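PDB 3Q4N: uncharacterized protein MJ0754 from Methanocaldococcus jannaschii, which is of unknown function but forms a ferritin-like four-helix bundle that binds metal, probably at a dinuclear centre inside the bundle. Local coordinates for residues S7-I13 against Y63-Y68; L21-E26 against I70-V74; E28-R32 against E54-M58; A31-Y35 against V108-E113. All blocks are in the same frame, centred on the assembly; numbering follows the deposited sequence.

Contact 1. Residues S7-I13 against Y63-Y68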
loop_
_atom_site.group_PDB
_atom_site.type_symbol
_atom_site.label_atom_id
_atom_site.label_comp_id
_atom_site.label_asym_id
_atom_site.label_seq_id
_atom_site.Cartn_x
_atom_site.Cartn_y
_atom_site.Cartn_z
ATOM N N SER B 7 -10.399 -0.193 -27.967
ATOM C CA SER B 7 -11.208 0.935 -27.519
ATOM C C SER B 7 -10.450 2.236 -27.797
ATOM O O SER B 7 -9.301 2.412 -27.351
ATOM C CB SER B 7 -11.534 0.806 -26.027
ATOM O OG SER B 7 -10.461 1.261 -25.215
ATOM N N LEU B 8 -11.112 3.123 -28.552
ATOM C CA LEU B 8 -10.544 4.371 -29.114
ATOM C C LEU B 8 -11.651 5.467 -29.049
ATOM O O LEU B 8 -12.827 5.115 -28.861
ATOM C CB LEU B 8 -9.994 4.114 -30.548
ATOM C CG LEU B 8 -8.650 3.337 -30.677
ATOM C CD1 LEU B 8 -8.811 1.806 -30.748
ATOM C CD2 LEU B 8 -7.760 3.842 -31.844
ATOM N N PRO B 9 -11.307 6.783 -29.183
ATOM C CA PRO B 9 -10.090 7.503 -29.601
ATOM C C PRO B 9 -9.140 7.859 -28.424
ATOM O O PRO B 9 -9.078 7.112 -27.429
ATOM C CB PRO B 9 -10.669 8.781 -30.217
ATOM C CG PRO B 9 -11.873 9.081 -29.322
ATOM C CD PRO B 9 -12.305 7.755 -28.681
ATOM N N LYS B 10 -8.426 8.987 -28.534
ATOM C CA LYS B 10 -7.348 9.324 -27.587
ATOM C C LYS B 10 -7.730 10.444 -26.640
ATOM O O LYS B 10 -8.090 11.532 -27.079
ATOM C CB LYS B 10 -6.058 9.676 -28.328
ATOM C CG LYS B 10 -4.819 9.679 -27.452
ATOM C CD LYS B 10 -3.604 9.306 -28.260
ATOM C CE LYS B 10 -3.535 10.145 -29.515
ATOM N NZ LYS B 10 -2.812 9.437 -30.600
ATOM N N GLN B 11 -7.595 10.166 -25.341
ATOM C CA GLN B 11 -8.105 11.031 -24.266
ATOM C C GLN B 11 -7.046 11.815 -23.455
ATOM O O GLN B 11 -5.840 11.704 -23.720
ATOM C CB GLN B 11 -9.011 10.212 -23.337
ATOM C CG GLN B 11 -10.375 9.911 -23.937
ATOM C CD GLN B 11 -11.180 8.934 -23.107
ATOM O OE1 GLN B 11 -11.703 9.277 -22.030
ATOM N NE2 GLN B 11 -11.303 7.703 -23.613
ATOM N N PRO B 12 -7.511 12.647 -22.492
ATOM C CA PRO B 12 -6.660 13.433 -21.554
ATOM C C PRO B 12 -5.779 12.647 -20.509
ATOM O O PRO B 12 -6.289 12.177 -19.469
ATOM C CB PRO B 12 -7.687 14.349 -20.842
ATOM C CG PRO B 12 -9.069 13.722 -21.118
ATOM C CD PRO B 12 -8.922 13.108 -22.471
ATOM N N ILE B 13 -4.472 12.536 -20.777
ATOM C CA ILE B 13 -3.518 11.865 -19.859
ATOM C C ILE B 13 -2.707 12.860 -19.004
ATOM O O ILE B 13 -2.227 13.870 -19.513
ATOM C CB ILE B 13 -2.552 10.883 -20.614
ATOM C CG1 ILE B 13 -2.089 9.760 -19.695
ATOM C CG2 ILE B 13 -1.334 11.596 -21.200
ATOM C CD1 ILE B 13 -2.952 8.532 -19.771
ATOM N N TYR B 63 -0.368 -2.179 -24.305
ATOM C CA TYR B 63 -1.368 -1.558 -25.224
ATOM C C TYR B 63 -1.603 -0.053 -24.996
ATOM O O TYR B 63 -1.816 0.693 -25.959
ATOM C CB TYR B 63 -2.722 -2.319 -25.192
ATOM C CG TYR B 63 -3.842 -1.753 -26.090
ATOM C CD1 TYR B 63 -4.561 -0.593 -25.719
ATOM C CD2 TYR B 63 -4.198 -2.391 -27.303
ATOM C CE1 TYR B 63 -5.588 -0.060 -26.543
ATOM C CE2 TYR B 63 -5.231 -1.882 -28.141
ATOM C CZ TYR B 63 -5.930 -0.711 -27.755
ATOM O OH TYR B 63 -6.959 -0.191 -28.560
ATOM N N LEU B 64 -1.563 0.370 -23.732
ATOM C CA LEU B 64 -1.838 1.766 -23.338
ATOM C C LEU B 64 -0.611 2.653 -23.367
ATOM O O LEU B 64 -0.712 3.857 -23.553
ATOM C CB LEU B 64 -2.472 1.825 -21.951
ATOM C CG LEU B 64 -3.914 1.308 -21.864
ATOM C CD1 LEU B 64 -4.293 1.031 -20.426
ATOM C CD2 LEU B 64 -4.909 2.284 -22.494
ATOM N N LEU B 65 0.546 2.044 -23.175
ATOM C CA LEU B 65 1.783 2.769 -23.261
ATOM C C LEU B 65 1.993 3.088 -24.717
ATOM O O LEU B 65 2.508 4.148 -25.056
ATOM C CB LEU B 65 2.953 1.944 -22.723
ATOM C CG LEU B 65 2.922 1.286 -21.332
ATOM C CD1 LEU B 65 4.316 1.274 -20.723
ATOM C CD2 LEU B 65 1.973 1.989 -20.381
ATOM N N GLU B 66 1.576 2.169 -25.579
ATOM C CA GLU B 66 1.665 2.361 -27.012
ATOM C C GLU B 66 0.673 3.426 -27.437
ATOM O O GLU B 66 1.031 4.390 -28.112
ATOM C CB GLU B 66 1.329 1.067 -27.741
ATOM C CG GLU B 66 2.362 -0.022 -27.607
ATOM C CD GLU B 66 1.950 -1.288 -28.341
ATOM O OE1 GLU B 66 0.772 -1.724 -28.184
ATOM O OE2 GLU B 66 2.809 -1.851 -29.065
ATOM N N LYS B 67 -0.578 3.243 -27.025
ATOM C CA LYS B 67 -1.669 4.110 -27.438
ATOM C C LYS B 67 -1.414 5.557 -27.047
ATOM O O LYS B 67 -1.851 6.451 -27.747
ATOM C CB LYS B 67 -2.982 3.636 -26.810
ATOM C CG LYS B 67 -4.174 3.600 -27.748
ATOM C CD LYS B 67 -4.664 4.985 -28.143
ATOM C CE LYS B 67 -6.126 4.952 -28.513
ATOM N NZ LYS B 67 -6.935 4.773 -27.269
ATOM N N TYR B 68 -0.722 5.787 -25.934
ATOM C CA TYR B 68 -0.554 7.137 -25.409
ATOM C C TYR B 68 0.876 7.575 -25.503
ATOM O O TYR B 68 1.222 8.677 -25.076
ATOM C CB TYR B 68 -1.043 7.235 -23.964
ATOM C CG TYR B 68 -2.540 7.294 -23.868
ATOM C CD1 TYR B 68 -3.190 8.481 -23.562
ATOM C CD2 TYR B 68 -3.312 6.170 -24.104
ATOM C CE1 TYR B 68 -4.599 8.545 -23.479
ATOM C CE2 TYR B 68 -4.710 6.218 -24.031
ATOM C CZ TYR B 68 -5.354 7.406 -23.716
ATOM O OH TYR B 68 -6.742 7.445 -23.644
#

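Contact 2. Residues L21-E26 against I70-V74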
loop_
_atom_site.group_PDB
_atom_site.type_symbol
_atom_site.label_atom_id
_atom_site.label_comp_id
_atom_site.label_asym_id
_atom_site.label_seq_id
_atom_site.Cartn_x
_atom_site.Cartn_y
_atom_site.Cartn_z
ATOM N N LEU B 21 0.489 3.968 -14.909
ATOM C CA LEU B 21 0.793 3.143 -16.065
ATOM C C LEU B 21 2.200 2.497 -16.004
ATOM O O LEU B 21 2.303 1.265 -16.032
ATOM C CB LEU B 21 0.616 3.968 -17.340
ATOM C CG LEU B 21 -0.789 4.148 -17.950
ATOM C CD1 LEU B 21 -0.672 4.447 -19.451
ATOM C CD2 LEU B 21 -1.730 2.938 -17.750
ATOM N N ILE B 22 3.257 3.313 -15.892
ATOM C CA ILE B 22 4.626 2.802 -15.750
ATOM C C ILE B 22 4.690 1.765 -14.632
ATOM O O ILE B 22 5.247 0.675 -14.801
ATOM C CB ILE B 22 5.677 3.917 -15.457
ATOM C CG1 ILE B 22 5.955 4.764 -16.685
ATOM C CG2 ILE B 22 6.996 3.321 -15.057
ATOM C CD1 ILE B 22 5.447 6.165 -16.585
ATOM N N GLU B 23 4.108 2.104 -13.488
ATOM C CA GLU B 23 4.309 1.305 -12.288
ATOM C C GLU B 23 3.586 -0.019 -12.421
ATOM O O GLU B 23 4.124 -1.080 -12.055
ATOM C CB GLU B 23 3.814 2.057 -11.058
ATOM C CG GLU B 23 4.637 1.793 -9.802
ATOM C CD GLU B 23 4.030 2.462 -8.569
ATOM O OE1 GLU B 23 4.697 3.375 -7.997
ATOM O OE2 GLU B 23 2.881 2.087 -8.187
ATOM N N MET B 24 2.371 0.064 -12.966
ATOM C CA MET B 24 1.524 -1.085 -13.149
ATOM C C MET B 24 2.080 -2.037 -14.185
ATOM O O MET B 24 1.933 -3.248 -14.053
ATOM C CB MET B 24 0.143 -0.632 -13.545
ATOM C CG MET B 24 -0.699 -0.140 -12.375
ATOM S SD MET B 24 -0.714 -1.193 -10.907
ATOM C CE MET B 24 -1.222 -2.787 -11.487
ATOM N N ARG B 25 2.722 -1.490 -15.213
ATOM C CA ARG B 25 3.386 -2.304 -16.231
ATOM C C ARG B 25 4.423 -3.177 -15.551
ATOM O O ARG B 25 4.491 -4.381 -15.803
ATOM C CB ARG B 25 4.053 -1.421 -17.290
ATOM C CG ARG B 25 5.010 -2.145 -18.257
ATOM C CD ARG B 25 4.268 -2.885 -19.380
ATOM N NE ARG B 25 5.172 -3.552 -20.322
ATOM C CZ ARG B 25 4.863 -4.662 -20.993
ATOM N NH1 ARG B 25 3.676 -5.243 -20.844
ATOM N NH2 ARG B 25 5.744 -5.205 -21.816
ATOM N N GLU B 26 5.222 -2.578 -14.674
ATOM C CA GLU B 26 6.181 -3.372 -13.938
ATOM C C GLU B 26 5.597 -4.150 -12.772
ATOM O O GLU B 26 6.163 -5.167 -12.368
ATOM C CB GLU B 26 7.372 -2.548 -13.495
ATOM C CG GLU B 26 8.661 -3.052 -14.113
ATOM C CD GLU B 26 9.722 -1.979 -14.254
ATOM O OE1 GLU B 26 9.577 -0.893 -13.632
ATOM O OE2 GLU B 26 10.703 -2.249 -14.996
ATOM N N ILE B 70 4.365 6.465 -24.303
ATOM C CA ILE B 70 5.081 6.680 -23.051
ATOM C C ILE B 70 6.233 5.678 -23.023
ATOM O O ILE B 70 6.006 4.476 -23.189
ATOM C CB ILE B 70 4.164 6.458 -21.806
ATOM C CG1 ILE B 70 3.013 7.466 -21.771
ATOM C CG2 ILE B 70 4.961 6.560 -20.509
ATOM C CD1 ILE B 70 1.908 7.134 -20.767
ATOM N N PRO B 71 7.473 6.160 -22.817
ATOM C CA PRO B 71 8.619 5.246 -22.862
ATOM C C PRO B 71 8.429 4.104 -21.869
ATOM O O PRO B 71 8.400 4.337 -20.643
ATOM C CB PRO B 71 9.805 6.133 -22.448
ATOM C CG PRO B 71 9.172 7.262 -21.648
ATOM C CD PRO B 71 7.857 7.507 -22.349
ATOM N N ASP B 72 8.272 2.896 -22.419
ATOM C CA ASP B 72 8.103 1.635 -21.673
ATOM C C ASP B 72 9.264 1.335 -20.692
ATOM O O ASP B 72 10.437 1.471 -21.063
ATOM C CB ASP B 72 7.962 0.503 -22.694
ATOM C CG ASP B 72 7.754 -0.852 -22.062
ATOM O OD1 ASP B 72 8.371 -1.136 -21.025
ATOM O OD2 ASP B 72 6.977 -1.650 -22.623
ATOM N N PRO B 73 8.939 0.934 -19.441
ATOM C CA PRO B 73 9.981 0.648 -18.455
ATOM C C PRO B 73 10.614 -0.731 -18.582
ATOM O O PRO B 73 11.767 -0.892 -18.186
ATOM C CB PRO B 73 9.252 0.779 -17.116
ATOM C CG PRO B 73 7.846 0.493 -17.414
ATOM C CD PRO B 73 7.593 0.879 -18.841
ATOM N N VAL B 74 9.880 -1.708 -19.118
ATOM C CA VAL B 74 10.422 -3.063 -19.330
ATOM C C VAL B 74 11.349 -3.086 -20.547
ATOM O O VAL B 74 10.987 -3.603 -21.617
ATOM C CB VAL B 74 9.339 -4.170 -19.537
ATOM C CG1 VAL B 74 9.915 -5.512 -19.153
ATOM C CG2 VAL B 74 8.078 -3.911 -18.744
#

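Contact 3. Residues E28-R32 against E54-M58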
loop_
_atom_site.group_PDB
_atom_site.type_symbol
_atom_site.label_atom_id
_atom_site.label_comp_id
_atom_site.label_asym_id
_atom_site.label_seq_id
_atom_site.Cartn_x
_atom_site.Cartn_y
_atom_site.Cartn_z
ATOM N N GLU B 28 2.793 -5.940 -12.777
ATOM C CA GLU B 28 2.293 -7.214 -13.345
ATOM C C GLU B 28 3.430 -8.145 -13.760
ATOM O O GLU B 28 3.297 -9.377 -13.784
ATOM C CB GLU B 28 1.386 -6.955 -14.547
ATOM C CG GLU B 28 0.171 -6.047 -14.273
ATOM C CD GLU B 28 -0.972 -6.700 -13.441
ATOM O OE1 GLU B 28 -1.533 -7.737 -13.854
ATOM O OE2 GLU B 28 -1.332 -6.161 -12.363
ATOM N N LYS B 29 4.557 -7.545 -14.097
ATOM C CA LYS B 29 5.721 -8.318 -14.448
ATOM C C LYS B 29 6.308 -8.983 -13.196
ATOM O O LYS B 29 6.716 -10.157 -13.235
ATOM C CB LYS B 29 6.752 -7.450 -15.158
ATOM C CG LYS B 29 7.965 -8.241 -15.594
ATOM C CD LYS B 29 8.887 -7.467 -16.499
ATOM C CE LYS B 29 10.144 -8.265 -16.727
ATOM N NZ LYS B 29 10.988 -8.285 -15.510
ATOM N N LEU B 30 6.335 -8.248 -12.089
ATOM C CA LEU B 30 6.728 -8.837 -10.815
ATOM C C LEU B 30 5.938 -10.129 -10.578
ATOM O O LEU B 30 6.516 -11.221 -10.444
ATOM C CB LEU B 30 6.503 -7.856 -9.665
ATOM C CG LEU B 30 6.647 -8.422 -8.253
ATOM C CD1 LEU B 30 7.996 -9.132 -8.062
ATOM C CD2 LEU B 30 6.438 -7.329 -7.206
ATOM N N ALA B 31 4.619 -9.989 -10.533
ATOM C CA ALA B 31 3.720 -11.111 -10.402
ATOM C C ALA B 31 4.149 -12.236 -11.341
ATOM O O ALA B 31 4.377 -13.354 -10.908
ATOM C CB ALA B 31 2.306 -10.663 -10.716
ATOM N N ARG B 32 4.303 -11.926 -12.622
ATOM C CA ARG B 32 4.639 -12.946 -13.583
ATOM C C ARG B 32 5.989 -13.622 -13.269
ATOM O O ARG B 32 6.072 -14.857 -13.182
ATOM C CB ARG B 32 4.575 -12.395 -15.003
ATOM C CG ARG B 32 4.682 -13.488 -16.071
ATOM C CD ARG B 32 5.332 -13.002 -17.392
ATOM N NE ARG B 32 6.686 -12.461 -17.208
ATOM C CZ ARG B 32 7.346 -11.740 -18.114
ATOM N NH1 ARG B 32 6.787 -11.467 -19.290
ATOM N NH2 ARG B 32 8.569 -11.281 -17.842
ATOM N N GLU B 54 -0.859 -13.389 -15.999
ATOM C CA GLU B 54 -0.106 -12.176 -15.693
ATOM C C GLU B 54 0.682 -11.669 -16.904
ATOM O O GLU B 54 0.961 -10.467 -16.988
ATOM C CB GLU B 54 0.763 -12.346 -14.441
ATOM C CG GLU B 54 -0.059 -12.539 -13.145
ATOM C CD GLU B 54 -0.595 -11.228 -12.574
ATOM O OE1 GLU B 54 -0.223 -10.189 -13.144
ATOM O OE2 GLU B 54 -1.376 -11.220 -11.565
ATOM N N GLN B 55 0.999 -12.565 -17.852
ATOM C CA GLN B 55 1.565 -12.139 -19.140
ATOM C C GLN B 55 0.532 -11.328 -19.883
ATOM O O GLN B 55 0.811 -10.181 -20.241
ATOM C CB GLN B 55 2.033 -13.296 -20.010
ATOM C CG GLN B 55 2.565 -12.850 -21.373
ATOM C CD GLN B 55 3.795 -11.965 -21.268
ATOM O OE1 GLN B 55 4.836 -12.384 -20.783
ATOM N NE2 GLN B 55 3.676 -10.733 -21.725
ATOM N N THR B 56 -0.645 -11.918 -20.108
ATOM C CA THR B 56 -1.811 -11.174 -20.598
ATOM C C THR B 56 -1.860 -9.784 -19.964
ATOM O O THR B 56 -1.753 -8.782 -20.653
ATOM C CB THR B 56 -3.166 -11.883 -20.263
ATOM O OG1 THR B 56 -3.151 -13.241 -20.733
ATOM C CG2 THR B 56 -4.348 -11.127 -20.872
ATOM N N HIS B 57 -2.008 -9.732 -18.647
ATOM C CA HIS B 57 -2.045 -8.450 -17.940
ATOM C C HIS B 57 -0.867 -7.530 -18.338
ATOM O O HIS B 57 -1.030 -6.308 -18.449
ATOM C CB HIS B 57 -1.996 -8.668 -16.425
ATOM C CG HIS B 57 -3.235 -9.276 -15.827
ATOM N ND1 HIS B 57 -3.658 -8.977 -14.547
ATOM C CD2 HIS B 57 -4.120 -10.181 -16.311
ATOM C CE1 HIS B 57 -4.748 -9.666 -14.272
ATOM N NE2 HIS B 57 -5.053 -10.403 -15.326
ATOM N N MET B 58 0.325 -8.110 -18.513
ATOM C CA MET B 58 1.479 -7.352 -18.994
ATOM C C MET B 58 1.129 -6.688 -20.326
ATOM O O MET B 58 1.189 -5.460 -20.446
ATOM C CB MET B 58 2.704 -8.265 -19.151
ATOM C CG MET B 58 3.613 -8.261 -17.942
ATOM S SD MET B 58 4.955 -9.425 -18.067
ATOM C CE MET B 58 6.119 -8.325 -18.838
#

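Contact 4. Residues A31-Y35 against V108-E113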
loop_
_atom_site.group_PDB
_atom_site.type_symbol
_atom_site.label_atom_id
_atom_site.label_comp_id
_atom_site.label_asym_id
_atom_site.label_seq_id
_atom_site.Cartn_x
_atom_site.Cartn_y
_atom_site.Cartn_z
ATOM N N ALA B 31 4.619 -9.989 -10.533
ATOM C CA ALA B 31 3.720 -11.111 -10.402
ATOM C C ALA B 31 4.149 -12.236 -11.341
ATOM O O ALA B 31 4.377 -13.354 -10.908
ATOM C CB ALA B 31 2.306 -10.663 -10.716
ATOM N N ARG B 32 4.303 -11.926 -12.622
ATOM C CA ARG B 32 4.639 -12.946 -13.583
ATOM C C ARG B 32 5.989 -13.622 -13.269
ATOM O O ARG B 32 6.072 -14.857 -13.182
ATOM C CB ARG B 32 4.575 -12.395 -15.003
ATOM C CG ARG B 32 4.682 -13.488 -16.071
ATOM C CD ARG B 32 5.332 -13.002 -17.392
ATOM N NE ARG B 32 6.686 -12.461 -17.208
ATOM C CZ ARG B 32 7.346 -11.740 -18.114
ATOM N NH1 ARG B 32 6.787 -11.467 -19.290
ATOM N NH2 ARG B 32 8.569 -11.281 -17.842
ATOM N N ASP B 33 7.032 -12.820 -13.070
ATOM C CA ASP B 33 8.383 -13.356 -12.813
ATOM C C ASP B 33 8.423 -14.171 -11.526
ATOM O O ASP B 33 9.133 -15.187 -11.433
ATOM C CB ASP B 33 9.418 -12.236 -12.729
ATOM C CG ASP B 33 9.491 -11.402 -13.994
ATOM O OD1 ASP B 33 9.859 -10.220 -13.877
ATOM O OD2 ASP B 33 9.179 -11.909 -15.099
ATOM N N VAL B 34 7.654 -13.738 -10.530
ATOM C CA VAL B 34 7.535 -14.547 -9.321
ATOM C C VAL B 34 6.874 -15.896 -9.616
ATOM O O VAL B 34 7.474 -16.945 -9.376
ATOM C CB VAL B 34 6.846 -13.814 -8.168
ATOM C CG1 VAL B 34 6.747 -14.732 -6.980
ATOM C CG2 VAL B 34 7.647 -12.579 -7.801
ATOM N N TYR B 35 5.661 -15.871 -10.158
ATOM C CA TYR B 35 4.966 -17.122 -10.381
ATOM C C TYR B 35 5.853 -18.082 -11.199
ATOM O O TYR B 35 6.089 -19.216 -10.795
ATOM C CB TYR B 35 3.568 -16.900 -10.987
ATOM C CG TYR B 35 2.656 -15.998 -10.151
ATOM C CD1 TYR B 35 2.739 -15.973 -8.771
ATOM C CD2 TYR B 35 1.695 -15.189 -10.751
ATOM C CE1 TYR B 35 1.921 -15.163 -8.004
ATOM C CE2 TYR B 35 0.871 -14.359 -9.984
ATOM C CZ TYR B 35 0.994 -14.361 -8.606
ATOM O OH TYR B 35 0.195 -13.548 -7.822
ATOM N N VAL B 108 2.818 -16.293 -0.746
ATOM C CA VAL B 108 3.414 -15.244 -1.568
ATOM C C VAL B 108 2.470 -14.859 -2.704
ATOM O O VAL B 108 2.229 -13.678 -2.955
ATOM C CB VAL B 108 4.732 -15.693 -2.183
ATOM C CG1 VAL B 108 5.174 -14.682 -3.188
ATOM C CG2 VAL B 108 5.790 -15.854 -1.123
ATOM N N GLY B 109 1.944 -15.874 -3.385
ATOM C CA GLY B 109 0.989 -15.663 -4.460
ATOM C C GLY B 109 -0.110 -14.744 -3.981
ATOM O O GLY B 109 -0.214 -13.602 -4.431
ATOM N N ALA B 110 -0.905 -15.245 -3.038
ATOM C CA ALA B 110 -1.974 -14.482 -2.419
ATOM C C ALA B 110 -1.556 -13.054 -2.201
ATOM O O ALA B 110 -2.322 -12.132 -2.497
ATOM C CB ALA B 110 -2.363 -15.092 -1.115
ATOM N N THR B 111 -0.326 -12.889 -1.725
ATOM C CA THR B 111 0.178 -11.596 -1.270
ATOM C C THR B 111 0.421 -10.615 -2.408
ATOM O O THR B 111 0.266 -9.410 -2.236
ATOM C CB THR B 111 1.490 -11.767 -0.504
ATOM O OG1 THR B 111 1.313 -12.717 0.570
ATOM C CG2 THR B 111 1.962 -10.428 0.041
ATOM N N ILE B 112 0.823 -11.127 -3.563
ATOM C CA ILE B 112 1.076 -10.287 -4.720
ATOM C C ILE B 112 -0.269 -9.732 -5.217
ATOM O O ILE B 112 -0.402 -8.559 -5.612
ATOM C CB ILE B 112 1.795 -11.102 -5.804
ATOM C CG1 ILE B 112 3.232 -11.357 -5.375
ATOM C CG2 ILE B 112 1.782 -10.390 -7.155
ATOM C CD1 ILE B 112 3.796 -12.701 -5.878
ATOM N N GLU B 113 -1.264 -10.600 -5.158
ATOM C CA GLU B 113 -2.594 -10.281 -5.584
ATOM C C GLU B 113 -3.292 -9.318 -4.607
ATOM O O GLU B 113 -4.117 -8.485 -4.997
ATOM C CB GLU B 113 -3.351 -11.598 -5.756
ATOM C CG GLU B 113 -2.720 -12.516 -6.811
ATOM C CD GLU B 113 -2.842 -11.961 -8.232
ATOM O OE1 GLU B 113 -3.337 -10.829 -8.410
ATOM O OE2 GLU B 113 -2.436 -12.640 -9.191
#

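Contact 1. Residues S7-I13 against Y63-Y68
Lys67 and Tyr68, in the last turns of helix 45-68, take hold of the extended N-terminal arm 7-13 that leads into helix 15-42, so that the arm wraps one end of the ferritin-like four-helix bundle. The ammonium group of Lys67 is the main donor. Its NZ lies 3.2 Å from Pro9 O, above the plane of that carbonyl and not on a lone pair, and makes a weaker bond of 3.3 Å to Ser7 O. The two carbonyls flank the cis peptide bond before Pro9, so one amine serves both sides of the bend. The lysine chain bends about its CB-CG bond (chi2 -70°) and again at chi4, near its end, which sets NZ between them, while its CE rests 3.7 Å from Leu8 CG. An alanine in place of Lys67 would probably leave the carbonyls of Ser7 and Pro9 without this donor and let the cis-proline bend drift from the helix. One turn earlier, Tyr63 OH accepts a long, weak bond from Ser7 N. The Tyr68 hydroxyl is held chiefly by Asp131 of helix 130-155, which also forms a long ion pair with Lys67; from the arm it receives a weak bond from Gln11 N. The carboxamide oxygen of Gln11 turns to the backbone of Glu130 instead, again weakly. Around the Tyr68 ring the arm supplies carbon: Lys10 CG lies over one face, near the rim and 4.1 Å from CE1, and Ile13 CD1 approaches obliquely to 3.8 Å from Tyr68 CD1.

Contact 2. Residues L21-E26 against I70-V74
Pro73 fits its ring into the shallow groove between Ile22 and Glu26 on helix 15-42. Its CG is the leading bump: it lies 3.8 Å from Ile22 CG2 and also reaches the carbonyl oxygen of Ile22, while CB passes alongside the Glu26 carboxylate, 3.9 Å from Glu26 OE1. The aliphatic part of Arg25 borders the same groove, with Arg25 CG 4.0 Å from Pro73 CG. Beyond it, Val74 lies across Arg25 at about a right angle and brings CG2 to 3.6 Å from Arg25 CG. The loop 70-74, which leaves helix 45-68 on its way to helix 85-98, thus lies along the outer surface of helix 15-42 in the ferritin-like bundle. Near its start, Ile70 forks over the helix: CG2 meets Ile22 CD1 at 4.0 Å, and CD1 touches Leu21 CD1, the two side chains crossing at about a right angle; Leu21 itself packs inward on Leu64 and Leu65. Arg25 CG stands opposite the backbone N (chi1 169°) and the chain bends at chi2, so that NE comes to 3.5 Å from Asp72 OD2 in a long salt bridge, the guanidinium and carboxylate planes nearly perpendicular. Lys62 is the stronger partner of that carboxylate. Replacing Arg25 by an alanine would probably leave Asp72 without this cation and open a gap beside Val74 CG2. Glu26 OE2 accepts from the backbone N of Ser83, whose hydroxyl bonds to Pro73 O.

Contact 3. Residues E28-R32 against E54-M58
Segments 28-32 and 54-58 run antiparallel at 158°, their axes 8.6 Å apart, with Glu28 abreast of Met58 and Arg32 abreast of Glu54. Two kinds of side chain leave this seam, one set toward the bundle interior and one toward the loop that follows helix 45-68. In the outer set, Arg32 and Gln55 lie side by side and point the same way; Arg32 NH1 donates to Gln55 OE1 at 2.6 Å, the acceptor lying close to the guanidinium plane and the donor tilted from the carbonyl plane. The other end of the Gln55 amide is taken by Asp59. Met58 crosses Arg32 at about a right angle and lays SD over a face of the guanidinium, while its CE touches Lys29 CD at 3.7 Å. The lysine runs on past it, its ammonium group bound by Asp33 and by the carbonyls of Ser78 and Val81.

On the inner side, Glu28 bends at chi2 (-73°) and offers OE1 to His57 ND1 from the edge of the imidazole, with carboxylate and ring nearly coplanar, although the place of that oxygen is not secure. Glu54 folds back over Ala31, its CD 3.5 Å from Ala31 CB, and turns its carboxylate toward that of Glu28. Glu54 and His57 fall in the Glu-X-X-His pattern of ferritin-like metal sites, and Asp116, Glu113 and His146 come close from the neighbouring helices. So many carboxylates in a buried interior would probably repel one another without cations between them, which, with the histidines as possible ligands, is consistent with a dinuclear metal centre here.

Contact 4. Residues A31-Y35 against V108-E113
Tyr35 reaches from helix 15-42 to helix 102-125 and donates a hydrogen bond from its hydroxyl to Glu113, with Tyr35 OH 3.1 Å from Glu113 OE2. The bond comes from above the carboxylate plane, 44° out of it, while that oxygen lies near the plane of the phenol ring at its edge. Gly109 CA also sits at the ring edge, 3.7 Å from Tyr35 CE1. Ile112 completes this first shell: CD1 approaches the ring obliquely and meets Val34 CG1 tip to tip at 3.7 Å, and CG2 touches Ala31 CB. One turn along, Val34 CG1 also brushes Val108 CG1, extending the apolar seam between two segments that run almost exactly antiparallel (176°).

The next shell fixes the polar pair. Glu113 bends at chi2 (-68°), which swings its carboxylate back over the tyrosine hydroxyl, and its other oxygen, OE1, is bonded by Ser143 of helix 130-155. Phe150 from the same helix packs on the Tyr35 ring, and Ile50 and Glu54 of helix 45-68 also touch that tyrosine. Glu113 OE2 further lies close to Glu54 OE2 and to His146. With tyrosine and serine each holding one oxygen, the Glu113 carboxylate is restrained at both ends, as would suit a second-shell tyrosine and serine positioning an acidic group at the probable dinuclear metal site.

Contacts 3 and 4 form the heart of the bundle: their centres are 9 Å apart, they share Ala31 and Arg32, and Glu54 of one brings OE2 to 3.0 Å from Glu113 OE2 of the other, a cluster of acidic groups where a dinuclear metal centre is probable. Contact 2 is one step along helix 15-42, its centre 12 Å from that of contact 3, and is joined to it where Val74 packs on Lys29. Contact 1 closes the far end, its centre 14 Å from that of contact 2 and 28 Å from that of contact 4; Leu65 links it to contact 2 by packing on Leu21 and Pro73. The series thus runs from a surface arm to the buried polar core.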